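Local atomic coordinates of leucine-rich repeat protein TpLRR (Treponema pallidum, PDB entry 6MLX), a protein that is of unknown function but is a secreted, probably periplasmic, leucine-rich repeat protein of the BspA type. Residues 62-67 against 83-88; 20-25 against 41-46. All coordinates share one frame; numbering follows the deposited sequence.

Contact 1: 62-67 against 83-88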
ATOM      1  N   VAL A  62      -6.672  -7.735   9.542  1.00 31.75           N
ATOM      2  CA  VAL A  62      -7.242  -6.446   9.906  1.00 31.62           C
ATOM      3  C   VAL A  62      -8.372  -6.158   8.931  1.00 31.73           C
ATOM      4  O   VAL A  62      -8.218  -6.353   7.719  1.00 31.78           O
ATOM      5  CB  VAL A  62      -6.187  -5.324   9.861  1.00 31.54           C
ATOM      6  CG1 VAL A  62      -6.837  -3.964  10.083  1.00 31.46           C
ATOM      7  CG2 VAL A  62      -5.099  -5.571  10.895  1.00 31.43           C
ATOM      8  N   SER A  63      -9.510  -5.714   9.447  1.00 31.89           N
ATOM      9  CA  SER A  63     -10.626  -5.311   8.607  1.00 31.91           C
ATOM     10  C   SER A  63     -10.923  -3.847   8.882  1.00 31.80           C
ATOM     11  O   SER A  63     -11.104  -3.457  10.040  1.00 31.78           O
ATOM     12  CB  SER A  63     -11.856  -6.189   8.873  1.00 31.96           C
ATOM     13  OG  SER A  63     -13.013  -5.669   8.233  1.00 32.07           O
ATOM     14  N   LEU A  64     -10.963  -3.042   7.828  1.00 31.25           N
ATOM     15  CA  LEU A  64     -11.288  -1.637   8.016  1.00 31.18           C
ATOM     16  C   LEU A  64     -12.684  -1.333   7.477  1.00 31.14           C
ATOM     17  O   LEU A  64     -13.093  -1.907   6.461  1.00 31.13           O
ATOM     18  CB  LEU A  64     -10.264  -0.736   7.315  1.00 31.07           C
ATOM     19  CG  LEU A  64      -8.806  -1.081   7.645  1.00 31.15           C
ATOM     20  CD1 LEU A  64      -7.821  -0.209   6.863  1.00 31.16           C
ATOM     21  CD2 LEU A  64      -8.569  -0.935   9.133  1.00 31.17           C
ATOM     22  N   PRO A  65     -13.428  -0.447   8.136  1.00 31.09           N
ATOM     23  CA  PRO A  65     -14.776  -0.100   7.668  1.00 31.00           C
ATOM     24  C   PRO A  65     -14.743   0.863   6.493  1.00 30.85           C
ATOM     25  O   PRO A  65     -13.807   1.650   6.326  1.00 30.72           O
ATOM     26  CB  PRO A  65     -15.396   0.585   8.888  1.00 30.96           C
ATOM     27  CG  PRO A  65     -14.211   1.250   9.554  1.00 30.90           C
ATOM     28  CD  PRO A  65     -13.094   0.231   9.404  1.00 31.07           C
ATOM     29  N   SER A  66     -15.831   0.827   5.707  1.00 30.52           N
ATOM     30  CA  SER A  66     -15.947   1.675   4.517  1.00 30.39           C
ATOM     31  C   SER A  66     -15.795   3.162   4.817  1.00 30.30           C
ATOM     32  O   SER A  66     -15.480   3.945   3.907  1.00 30.16           O
ATOM     33  CB  SER A  66     -17.273   1.401   3.813  1.00 30.37           C
ATOM     34  OG  SER A  66     -18.299   1.179   4.765  1.00 30.55           O
ATOM     35  N   SER A  67     -15.981   3.570   6.072  1.00 30.34           N
ATOM     36  CA  SER A  67     -15.827   4.962   6.468  1.00 30.16           C
ATOM     37  C   SER A  67     -14.375   5.426   6.498  1.00 30.14           C
ATOM     38  O   SER A  67     -14.133   6.638   6.540  1.00 30.05           O
ATOM     39  CB  SER A  67     -16.464   5.160   7.846  1.00 30.22           C
ATOM     40  OG  SER A  67     -16.140   4.062   8.690  1.00 30.34           O
ATOM     41  N   ALA A  83      -1.263 -10.925   7.290  1.00 30.78           N
ATOM     42  CA  ALA A  83      -1.466 -11.697   6.072  1.00 30.92           C
ATOM     43  C   ALA A  83      -2.637 -11.215   5.229  1.00 30.98           C
ATOM     44  O   ALA A  83      -2.629 -11.407   4.009  1.00 31.18           O
ATOM     45  CB  ALA A  83      -1.680 -13.183   6.408  1.00 31.00           C
ATOM     46  N   ARG A  84      -3.657 -10.627   5.841  1.00 31.06           N
ATOM     47  CA  ARG A  84      -4.780 -10.089   5.092  1.00 31.08           C
ATOM     48  C   ARG A  84      -5.213  -8.779   5.711  1.00 30.96           C
ATOM     49  O   ARG A  84      -5.193  -8.624   6.932  1.00 30.85           O
ATOM     50  CB  ARG A  84      -5.968 -11.039   5.063  1.00 31.13           C
ATOM     51  CG  ARG A  84      -5.752 -12.210   4.208  1.00 31.40           C
ATOM     52  CD  ARG A  84      -6.925 -13.147   4.358  1.00 31.49           C
ATOM     53  NE  ARG A  84      -6.851 -14.237   3.403  1.00 31.72           N
ATOM     54  CZ  ARG A  84      -7.133 -14.104   2.111  1.00 31.75           C
ATOM     55  NH1 ARG A  84      -7.478 -12.909   1.632  1.00 31.70           N
ATOM     56  NH2 ARG A  84      -7.047 -15.151   1.303  1.00 31.87           N
ATOM     57  N   ILE A  85      -5.608  -7.839   4.860  1.00 31.26           N
ATOM     58  CA  ILE A  85      -6.233  -6.611   5.321  1.00 31.13           C
ATOM     59  C   ILE A  85      -7.356  -6.286   4.349  1.00 31.13           C
ATOM     60  O   ILE A  85      -7.130  -6.212   3.133  1.00 31.15           O
ATOM     61  CB  ILE A  85      -5.234  -5.441   5.445  1.00 31.04           C
ATOM     62  CG1 ILE A  85      -5.967  -4.154   5.839  1.00 30.94           C
ATOM     63  CG2 ILE A  85      -4.421  -5.258   4.157  1.00 31.04           C
ATOM     64  CD1 ILE A  85      -5.060  -3.055   6.403  1.00 30.71           C
ATOM     65  N   GLU A  86      -8.567  -6.130   4.871  1.00 31.25           N
ATOM     66  CA  GLU A  86      -9.731  -5.820   4.057  1.00 31.30           C
ATOM     67  C   GLU A  86      -9.778  -4.310   3.891  1.00 31.27           C
ATOM     68  O   GLU A  86     -10.025  -3.575   4.857  1.00 31.12           O
ATOM     69  CB  GLU A  86     -11.012  -6.347   4.695  1.00 31.33           C
ATOM     70  CG  GLU A  86     -11.142  -7.880   4.718  1.00 31.64           C
ATOM     71  CD  GLU A  86     -10.841  -8.535   3.371  1.00 31.86           C
ATOM     72  OE1 GLU A  86     -11.417  -8.073   2.345  1.00 31.88           O
ATOM     73  OE2 GLU A  86     -10.078  -9.537   3.345  1.00 31.95           O
ATOM     74  N   LEU A  87      -9.515  -3.853   2.688  1.00 30.92           N
ATOM     75  CA  LEU A  87      -9.555  -2.403   2.655  1.00 30.82           C
ATOM     76  C   LEU A  87     -10.966  -1.942   2.321  1.00 30.76           C
ATOM     77  O   LEU A  87     -11.676  -2.599   1.550  1.00 30.85           O
ATOM     78  CB  LEU A  87      -8.572  -1.852   1.631  1.00 30.70           C
ATOM     79  CG  LEU A  87      -7.108  -2.210   1.909  1.00 30.83           C
ATOM     80  CD1 LEU A  87      -6.176  -1.630   0.856  1.00 30.79           C
ATOM     81  CD2 LEU A  87      -6.702  -1.734   3.299  1.00 30.87           C
ATOM     82  N   PRO A  88     -11.392  -0.824   2.879  1.00 30.70           N
ATOM     83  CA  PRO A  88     -12.741  -0.336   2.599  1.00 30.63           C
ATOM     84  C   PRO A  88     -12.849   0.251   1.199  1.00 30.45           C
ATOM     85  O   PRO A  88     -11.868   0.738   0.634  1.00 30.51           O
ATOM     86  CB  PRO A  88     -12.925   0.753   3.656  1.00 30.42           C
ATOM     87  CG  PRO A  88     -11.546   1.292   3.896  1.00 30.42           C
ATOM     88  CD  PRO A  88     -10.630   0.086   3.758  1.00 30.62           C
TER

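Contact 2: 20-25 against 41-46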
ATOM      1  N   ASP A  20     -16.820  15.466  13.299  1.00 30.91           N
ATOM      2  CA  ASP A  20     -17.774  14.578  12.652  1.00 30.91           C
ATOM      3  C   ASP A  20     -17.278  13.144  12.521  1.00 30.97           C
ATOM      4  O   ASP A  20     -18.039  12.281  12.059  1.00 31.00           O
ATOM      5  CB  ASP A  20     -18.112  15.130  11.262  1.00 30.65           C
ATOM      6  CG  ASP A  20     -16.873  15.348  10.416  1.00 30.54           C
ATOM      7  OD1 ASP A  20     -16.045  16.200  10.800  1.00 30.46           O
ATOM      8  OD2 ASP A  20     -16.731  14.680   9.361  1.00 30.68           O
ATOM      9  N   GLY A  21     -16.029  12.865  12.890  1.00 30.76           N
ATOM     10  CA  GLY A  21     -15.468  11.540  12.694  1.00 30.90           C
ATOM     11  C   GLY A  21     -14.354  11.235  13.671  1.00 30.92           C
ATOM     12  O   GLY A  21     -13.747  12.133  14.266  1.00 30.87           O
ATOM     13  N   ILE A  22     -14.081   9.941  13.813  1.00 30.70           N
ATOM     14  CA  ILE A  22     -13.102   9.415  14.760  1.00 30.75           C
ATOM     15  C   ILE A  22     -11.833   9.050  14.001  1.00 30.83           C
ATOM     16  O   ILE A  22     -11.895   8.369  12.966  1.00 30.84           O
ATOM     17  CB  ILE A  22     -13.668   8.191  15.509  1.00 30.97           C
ATOM     18  CG1 ILE A  22     -14.937   8.562  16.287  1.00 30.95           C
ATOM     19  CG2 ILE A  22     -12.631   7.587  16.453  1.00 30.98           C
ATOM     20  CD1 ILE A  22     -14.738   9.707  17.258  1.00 30.81           C
ATOM     21  N   ILE A  23     -10.689   9.518  14.502  1.00 30.50           N
ATOM     22  CA  ILE A  23      -9.363   9.138  14.027  1.00 30.43           C
ATOM     23  C   ILE A  23      -8.780   8.140  15.019  1.00 30.48           C
ATOM     24  O   ILE A  23      -8.639   8.455  16.205  1.00 30.40           O
ATOM     25  CB  ILE A  23      -8.444  10.361  13.906  1.00 30.32           C
ATOM     26  CG1 ILE A  23      -9.022  11.377  12.911  1.00 30.25           C
ATOM     27  CG2 ILE A  23      -6.988   9.918  13.588  1.00 30.26           C
ATOM     28  CD1 ILE A  23      -8.342  12.744  12.924  1.00 30.20           C
ATOM     29  N   ILE A  24      -8.436   6.943  14.550  1.00 30.39           N
ATOM     30  CA  ILE A  24      -7.862   5.926  15.431  1.00 30.38           C
ATOM     31  C   ILE A  24      -6.360   6.168  15.540  1.00 30.34           C
ATOM     32  O   ILE A  24      -5.639   6.136  14.537  1.00 30.26           O
ATOM     33  CB  ILE A  24      -8.156   4.510  14.920  1.00 30.56           C
ATOM     34  CG1 ILE A  24      -9.658   4.262  14.853  1.00 30.67           C
ATOM     35  CG2 ILE A  24      -7.506   3.465  15.824  1.00 30.56           C
ATOM     36  CD1 ILE A  24     -10.338   4.232  16.197  1.00 30.69           C
ATOM     37  N   THR A  25      -5.888   6.430  16.760  1.00 30.32           N
ATOM     38  CA  THR A  25      -4.494   6.779  16.979  1.00 30.15           C
ATOM     39  C   THR A  25      -3.665   5.622  17.515  1.00 30.14           C
ATOM     40  O   THR A  25      -2.443   5.628  17.335  1.00 30.04           O
ATOM     41  CB  THR A  25      -4.382   7.970  17.941  1.00 30.03           C
ATOM     42  OG1 THR A  25      -4.964   7.619  19.203  1.00 30.06           O
ATOM     43  CG2 THR A  25      -5.123   9.154  17.383  1.00 30.04           C
ATOM     44  N   ASP A  41     -19.193   5.730  19.355  1.00 31.20           N
ATOM     45  CA  ASP A  41     -20.196   6.583  19.988  1.00 31.24           C
ATOM     46  C   ASP A  41     -20.891   7.476  18.967  1.00 31.08           C
ATOM     47  O   ASP A  41     -20.970   8.696  19.105  1.00 31.05           O
ATOM     48  CB  ASP A  41     -19.564   7.376  21.131  1.00 31.21           C
ATOM     49  CG  ASP A  41     -19.214   6.475  22.292  1.00 31.33           C
ATOM     50  OD1 ASP A  41     -20.099   5.682  22.700  1.00 31.43           O
ATOM     51  OD2 ASP A  41     -18.054   6.498  22.760  1.00 31.33           O
ATOM     52  N   GLY A  42     -21.395   6.833  17.915  1.00 31.31           N
ATOM     53  CA  GLY A  42     -22.169   7.512  16.906  1.00 31.14           C
ATOM     54  C   GLY A  42     -21.373   8.354  15.945  1.00 31.05           C
ATOM     55  O   GLY A  42     -21.974   9.074  15.142  1.00 31.01           O
ATOM     56  N   LEU A  43     -20.045   8.313  16.001  1.00 31.09           N
ATOM     57  CA  LEU A  43     -19.324   8.997  14.935  1.00 31.03           C
ATOM     58  C   LEU A  43     -18.586   7.988  14.065  1.00 31.08           C
ATOM     59  O   LEU A  43     -18.085   6.978  14.578  1.00 31.20           O
ATOM     60  CB  LEU A  43     -18.330  10.020  15.482  1.00 30.94           C
ATOM     61  CG  LEU A  43     -19.029  11.286  15.959  1.00 31.04           C
ATOM     62  CD1 LEU A  43     -18.021  12.411  16.189  1.00 30.95           C
ATOM     63  CD2 LEU A  43     -20.130  11.700  14.966  1.00 30.91           C
ATOM     64  N   PRO A  44     -18.517   8.217  12.750  1.00 30.93           N
ATOM     65  CA  PRO A  44     -17.835   7.265  11.870  1.00 30.92           C
ATOM     66  C   PRO A  44     -16.320   7.328  12.036  1.00 30.99           C
ATOM     67  O   PRO A  44     -15.735   8.390  12.285  1.00 30.83           O
ATOM     68  CB  PRO A  44     -18.256   7.727  10.472  1.00 30.78           C
ATOM     69  CG  PRO A  44     -18.440   9.207  10.634  1.00 30.63           C
ATOM     70  CD  PRO A  44     -19.090   9.346  11.994  1.00 30.66           C
ATOM     71  N   VAL A  45     -15.688   6.163  11.883  1.00 30.83           N
ATOM     72  CA  VAL A  45     -14.237   6.039  11.983  1.00 30.89           C
ATOM     73  C   VAL A  45     -13.651   6.270  10.592  1.00 30.82           C
ATOM     74  O   VAL A  45     -13.805   5.430   9.697  1.00 30.83           O
ATOM     75  CB  VAL A  45     -13.831   4.670  12.544  1.00 31.03           C
ATOM     76  CG1 VAL A  45     -12.320   4.501  12.477  1.00 31.00           C
ATOM     77  CG2 VAL A  45     -14.327   4.507  13.980  1.00 31.10           C
ATOM     78  N   VAL A  46     -12.963   7.400  10.411  1.00 30.31           N
ATOM     79  CA  VAL A  46     -12.592   7.882   9.081  1.00 30.26           C
ATOM     80  C   VAL A  46     -11.094   7.829   8.796  1.00 30.28           C
ATOM     81  O   VAL A  46     -10.696   8.048   7.637  1.00 30.14           O
ATOM     82  CB  VAL A  46     -13.109   9.316   8.841  1.00 30.09           C
ATOM     83  CG1 VAL A  46     -14.629   9.331   8.850  1.00 30.14           C
ATOM     84  CG2 VAL A  46     -12.563  10.244   9.895  1.00 30.03           C
TER

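Contact 1: 62-67 against 83-88
Val62 and Ile85 sit side by side on the inner face of a parallel sheet, and Leu64, just past the end of strand 61-63, adds to the row on the same side. Leu64 CD1 reaches two methyls of the other segment, 4.0 Å from Ile85 CD1 and equally far from Leu87 CD2; the Leu64 side chain crosses that of Ile85 at a slant and runs alongside that of Leu87. With Ile85 CG1 anti to the backbone N (chi1 176°) and the chain extended beyond it, CD1 comes to lie between Val62 CG1 and Leu64 CD1. At the end of the contact the ring of Pro88 presses on the backbone of Pro65 and Ser66, while its CD packs 3.7 Å from Leu64 CB.

Beneath these side chains the backbones are joined by three hydrogen bonds. Val62 uses both of its polar main-chain atoms: its N donates to Arg84 O at 3.1 Å and its O accepts Glu86 N at 2.9 Å. Leu64 N then reaches Glu86 O at 3.2 Å. On the other face Ser63 OG lies 4.1 Å from Glu86 CB, and the bent Glu86 chain leads its carboxylate away.

Backbone bonds from Ser63 to Val34 and Leu36 continue the sheet beyond strand 61-63, and Phe99 packs on Ile85. Chemically, this is the stacking of leucine-rich repeats: main-chain bonds set the register, aliphatic groups fill the interior, and polar side chains occupy the outer face.

Contact 2: 20-25 against 41-46
Leu43 opens the contact by laying its CB against the isoleucine of the other strand, 3.8 Å from Ile22 CG1, the two side chains crossing at about a right angle. Its branch goes elsewhere: with CG anti to the carbonyl carbon (chi1 -76°), the two methyls lie over the Asp20-Gly21 peptide, CD2 coming within 3.6 Å of Asp20 O.

Pro44 brings its ring to the same carbonyl, CD standing 3.1 Å from Asp20 O, and its own O receives Ile22 N in a short bond of 2.7 Å.

Val45 pairs with Ile22 in the parallel register and spreads its methyls over two residues. CG2 lies 4.0 Å from Ile22 CB, whereas CG1, anti to the backbone N (chi1 173°), packs 3.6 Å from Ile24 CG1.

Val46 N completes the pairing, bonding to Ile22 O at 2.9 Å. Ile22 is thereby held through both main-chain polar atoms, and the methyl CG2 of Val46 rests near the same oxygen. Gly21, with no side chain, lets its backbone pass close to Pro44 O and Val46.

The arrangement is a parallel strand pair at the N-terminal end of the repeat array, in which Ile22, Ile24 and Val45 contribute to a buried aliphatic cluster. The strand segments cross at -49°, a strong twist for paired neighbours. Strand 22-27 also pairs antiparallel with strand 11-15, whose Tyr13 and Leu15 touch Ile22 and whose Phe11 touches Ile24. Leu36 packs on both Val45 and Ile24, and strand 43-48 continues the sheet through its parallel pairing with strand 70-71.

Overall arrangement
The two contacts follow one another along the chain, 20-25 against 41-46 closing before 62-67 meets 83-88, and their centres lie 15 Å apart. They belong to different sheets: contact 2 to the mixed sheet that starts at the N-terminal end, contact 1 to the three-stranded parallel sheet of strands 33-35, 61-63 and 84-86. Where they touch, Ser67 OG probably hydrogen-bonds to Val45 O, and Ser67 CB packs on Pro44 CB, so the turn leaving one sheet meets a strand of the other. In this protein, then, an N-terminal sheet with some antiparallel pairings adjoins the parallel stacking of the repeats, both contacts themselves being parallel.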